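Local structure of alcohol dehydrogenase (Aeropyrum pernix, 1H2B) at residues D57-Q62 with V284-E289. The protein probably catalyses the NAD-dependent oxidation of alcohols, as a zinc-containing alcohol dehydrogenase from a hyperthermophilic archaeon. Residues are numbered along the deposited sequence; the frame is centred on the assembly and turned at random.
Sequences DLHLVQ and VGYGGE. With NAJ (nicotinamide-adenine-dinucleotide (acidic form)), chain I.
His-59 and Tyr-286 meet obliquely, ring planes at 54° and centroids 4.8 Å apart. His-59 NE2 lies over one face of the phenol, displaced to its rim, and His-59 CD2 comes within 3.4 Å of Tyr-286 CE1; Val-284 O lies at the phenol edge, in its plane. At the imidazole edge sit both hydroxyls of the NAD nicotinamide ribose: CD2 of His-59 is 3.1 Å from O2D, while its NE2 gives O3D a weak, nearly straight hydrogen bond of 3.4 Å (163°). The same O3D accepts the backbone N-H of Tyr-286 at 3.2 Å, so each segment offers this ribose oxygen a donor, the histidine one weakly. With CG of Tyr-286 between its backbone N and carbonyl carbon (chi1 59°), the ring is brought beside the ribose, CE2 3.3 Å from O2D. This joins helix 55-61 of the GroES-like catalytic domain to the loop following strand 279-283 of the Rossmann sheet, across the cofactor cleft. Tyr-286 OH hydrogen-bonds with Thr-56 OG1 and Trp-65 NE1. Replacing Tyr-286 by alanine would probably cost His-59 its packing on that side and those two residues their phenol partner. The carboxamide N7N donates to Val-284 O at 3.0 Å, consistent with a held amide orientation.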
loop_
_atom_site.group_PDB
_atom_site.type_symbol
_atom_site.label_atom_id
_atom_site.label_comp_id
_atom_site.label_asym_id
_atom_site.label_seq_id
_atom_site.Cartn_x
_atom_site.Cartn_y
_atom_site.Cartn_z
ATOM N N ASP B 57 28.140 8.741 -16.442
ATOM C CA ASP B 57 29.186 9.627 -17.015
ATOM C C ASP B 57 29.708 9.127 -18.352
ATOM O O ASP B 57 29.962 9.952 -19.251
ATOM C CB ASP B 57 30.283 9.876 -15.994
ATOM C CG ASP B 57 29.725 10.587 -14.792
ATOM O OD1 ASP B 57 30.063 10.239 -13.635
ATOM O OD2 ASP B 57 28.892 11.488 -14.989
ATOM N N LEU B 58 29.791 7.809 -18.521
ATOM C CA LEU B 58 30.120 7.273 -19.841
ATOM C C LEU B 58 29.004 7.537 -20.835
ATOM O O LEU B 58 29.244 7.959 -21.978
ATOM C CB LEU B 58 30.395 5.780 -19.748
ATOM C CG LEU B 58 31.586 5.318 -18.920
ATOM C CD1 LEU B 58 31.456 3.837 -18.691
ATOM C CD2 LEU B 58 32.837 5.628 -19.751
ATOM N N HIS B 59 27.763 7.299 -20.420
ATOM C CA HIS B 59 26.625 7.629 -21.254
ATOM C C HIS B 59 26.623 9.109 -21.637
ATOM O O HIS B 59 26.326 9.438 -22.780
ATOM C CB HIS B 59 25.280 7.249 -20.596
ATOM C CG HIS B 59 25.125 5.787 -20.253
ATOM N ND1 HIS B 59 25.634 4.758 -21.018
ATOM C CD2 HIS B 59 24.485 5.197 -19.219
ATOM C CE1 HIS B 59 25.342 3.599 -20.447
ATOM N NE2 HIS B 59 24.604 3.838 -19.380
ATOM N N LEU B 60 26.983 10.005 -20.694
ATOM C CA LEU B 60 27.000 11.439 -20.987
ATOM C C LEU B 60 28.029 11.745 -22.067
ATOM O O LEU B 60 27.701 12.426 -23.041
ATOM C CB LEU B 60 27.341 12.245 -19.721
ATOM C CG LEU B 60 26.090 12.449 -18.834
ATOM C CD1 LEU B 60 26.536 12.890 -17.452
ATOM C CD2 LEU B 60 25.047 13.386 -19.397
ATOM N N VAL B 61 29.242 11.253 -21.869
ATOM C CA VAL B 61 30.320 11.499 -22.832
ATOM C C VAL B 61 29.925 10.922 -24.211
ATOM O O VAL B 61 30.204 11.539 -25.264
ATOM C CB VAL B 61 31.642 10.938 -22.339
ATOM C CG1 VAL B 61 32.717 11.024 -23.442
ATOM C CG2 VAL B 61 32.124 11.735 -21.147
ATOM N N GLN B 62 29.235 9.777 -24.206
ATOM C CA GLN B 62 28.752 9.170 -25.472
ATOM C C GLN B 62 27.634 9.958 -26.185
ATOM O O GLN B 62 27.296 9.669 -27.345
ATOM C CB GLN B 62 28.292 7.722 -25.246
ATOM C CG GLN B 62 29.382 6.683 -25.299
ATOM C CD GLN B 62 29.027 5.435 -24.491
ATOM O OE1 GLN B 62 27.851 5.050 -24.420
ATOM N NE2 GLN B 62 30.031 4.816 -23.866
ATOM N N VAL B 284 16.695 -0.059 -13.623
ATOM C CA VAL B 284 17.514 1.008 -13.070
ATOM C C VAL B 284 18.564 1.396 -14.094
ATOM O O VAL B 284 18.691 2.585 -14.471
ATOM C CB VAL B 284 18.206 0.597 -11.752
ATOM C CG1 VAL B 284 19.053 1.779 -11.297
ATOM C CG2 VAL B 284 17.161 0.218 -10.702
ATOM N N GLY B 285 19.333 0.408 -14.546
ATOM C CA GLY B 285 20.248 0.670 -15.673
ATOM C C GLY B 285 19.484 1.079 -16.931
ATOM O O GLY B 285 18.318 0.702 -17.121
ATOM N N TYR B 286 20.171 1.766 -17.847
ATOM C CA TYR B 286 19.512 2.170 -19.092
ATOM C C TYR B 286 20.534 2.195 -20.233
ATOM O O TYR B 286 21.740 2.123 -20.019
ATOM C CB TYR B 286 18.781 3.529 -18.966
ATOM C CG TYR B 286 19.707 4.629 -18.594
ATOM C CD1 TYR B 286 20.375 5.315 -19.585
ATOM C CD2 TYR B 286 20.026 4.904 -17.253
ATOM C CE1 TYR B 286 21.304 6.298 -19.273
ATOM C CE2 TYR B 286 20.937 5.889 -16.937
ATOM C CZ TYR B 286 21.575 6.576 -17.970
ATOM O OH TYR B 286 22.529 7.511 -17.667
ATOM N N GLY B 287 19.997 2.252 -21.452
ATOM C CA GLY B 287 20.796 2.259 -22.687
ATOM C C GLY B 287 20.170 1.360 -23.730
ATOM O O GLY B 287 20.225 1.647 -24.941
ATOM N N GLY B 288 19.562 0.281 -23.247
ATOM C CA GLY B 288 18.970 -0.772 -24.067
ATOM C C GLY B 288 17.492 -0.507 -24.320
ATOM O O GLY B 288 16.884 0.356 -23.673
ATOM N N GLU B 289 16.909 -1.195 -25.280
ATOM C CA GLU B 289 15.496 -0.971 -25.549
ATOM C C GLU B 289 14.730 -2.160 -24.994
ATOM O O GLU B 289 15.077 -3.285 -25.269
ATOM C CB GLU B 289 15.251 -0.814 -27.054
ATOM C CG GLU B 289 13.786 -0.503 -27.340
ATOM C CD GLU B 289 13.533 0.883 -27.929
ATOM O OE1 GLU B 289 14.388 1.799 -27.778
ATOM O OE2 GLU B 289 12.459 1.054 -28.547
HETATM P PA NAJ I . 28.870 -0.118 -13.499
HETATM O O1A NAJ I . 29.627 -0.015 -14.794
HETATM O O2A NAJ I . 29.604 0.140 -12.173
HETATM O O5B NAJ I . 28.269 -1.580 -13.269
HETATM C C5B NAJ I . 27.705 -2.355 -14.336
HETATM C C4B NAJ I . 27.878 -3.794 -13.881
HETATM O O4B NAJ I . 27.145 -4.616 -14.810
HETATM C C3B NAJ I . 29.334 -4.257 -13.835
HETATM O O3B NAJ I . 29.646 -4.917 -12.597
HETATM C C2B NAJ I . 29.331 -5.189 -15.039
HETATM O O2B NAJ I . 30.344 -6.205 -14.993
HETATM C C1B NAJ I . 27.917 -5.786 -15.042
HETATM N N9A NAJ I . 27.487 -6.354 -16.320
HETATM C C8A NAJ I . 27.799 -5.978 -17.634
HETATM N N7A NAJ I . 27.130 -6.785 -18.501
HETATM C C5A NAJ I . 26.406 -7.674 -17.760
HETATM C C6A NAJ I . 25.560 -8.706 -18.086
HETATM N N6A NAJ I . 25.311 -9.075 -19.350
HETATM N N1A NAJ I . 24.924 -9.374 -17.072
HETATM C C2A NAJ I . 25.163 -9.093 -15.738
HETATM N N3A NAJ I . 26.018 -8.093 -15.430
HETATM C C4A NAJ I . 26.630 -7.402 -16.428
HETATM O O3 NAJ I . 27.610 0.839 -13.654
HETATM P PN NAJ I . 26.844 1.708 -12.531
HETATM O O1N NAJ I . 27.479 3.013 -12.383
HETATM O O2N NAJ I . 26.605 0.868 -11.341
HETATM O O5D NAJ I . 25.483 2.009 -13.329
HETATM C C5D NAJ I . 24.616 0.912 -13.605
HETATM C C4D NAJ I . 23.550 1.355 -14.594
HETATM O O4D NAJ I . 22.631 2.214 -13.896
HETATM C C3D NAJ I . 24.084 2.200 -15.750
HETATM O O3D NAJ I . 23.210 2.013 -16.879
HETATM C C2D NAJ I . 23.929 3.634 -15.225
HETATM O O2D NAJ I . 23.891 4.632 -16.207
HETATM C C1D NAJ I . 22.564 3.467 -14.533
HETATM N N1N NAJ I . 22.145 4.479 -13.564
HETATM C C2N NAJ I . 20.800 4.627 -13.398
HETATM C C3N NAJ I . 20.319 5.517 -12.453
HETATM C C7N NAJ I . 18.845 5.717 -12.321
HETATM O O7N NAJ I . 18.479 6.665 -11.441
HETATM N N7N NAJ I . 17.904 4.997 -12.938
HETATM C C4N NAJ I . 21.192 6.282 -11.611
HETATM C C5N NAJ I . 22.570 5.944 -11.718
HETATM C C6N NAJ I . 23.029 5.087 -12.700
#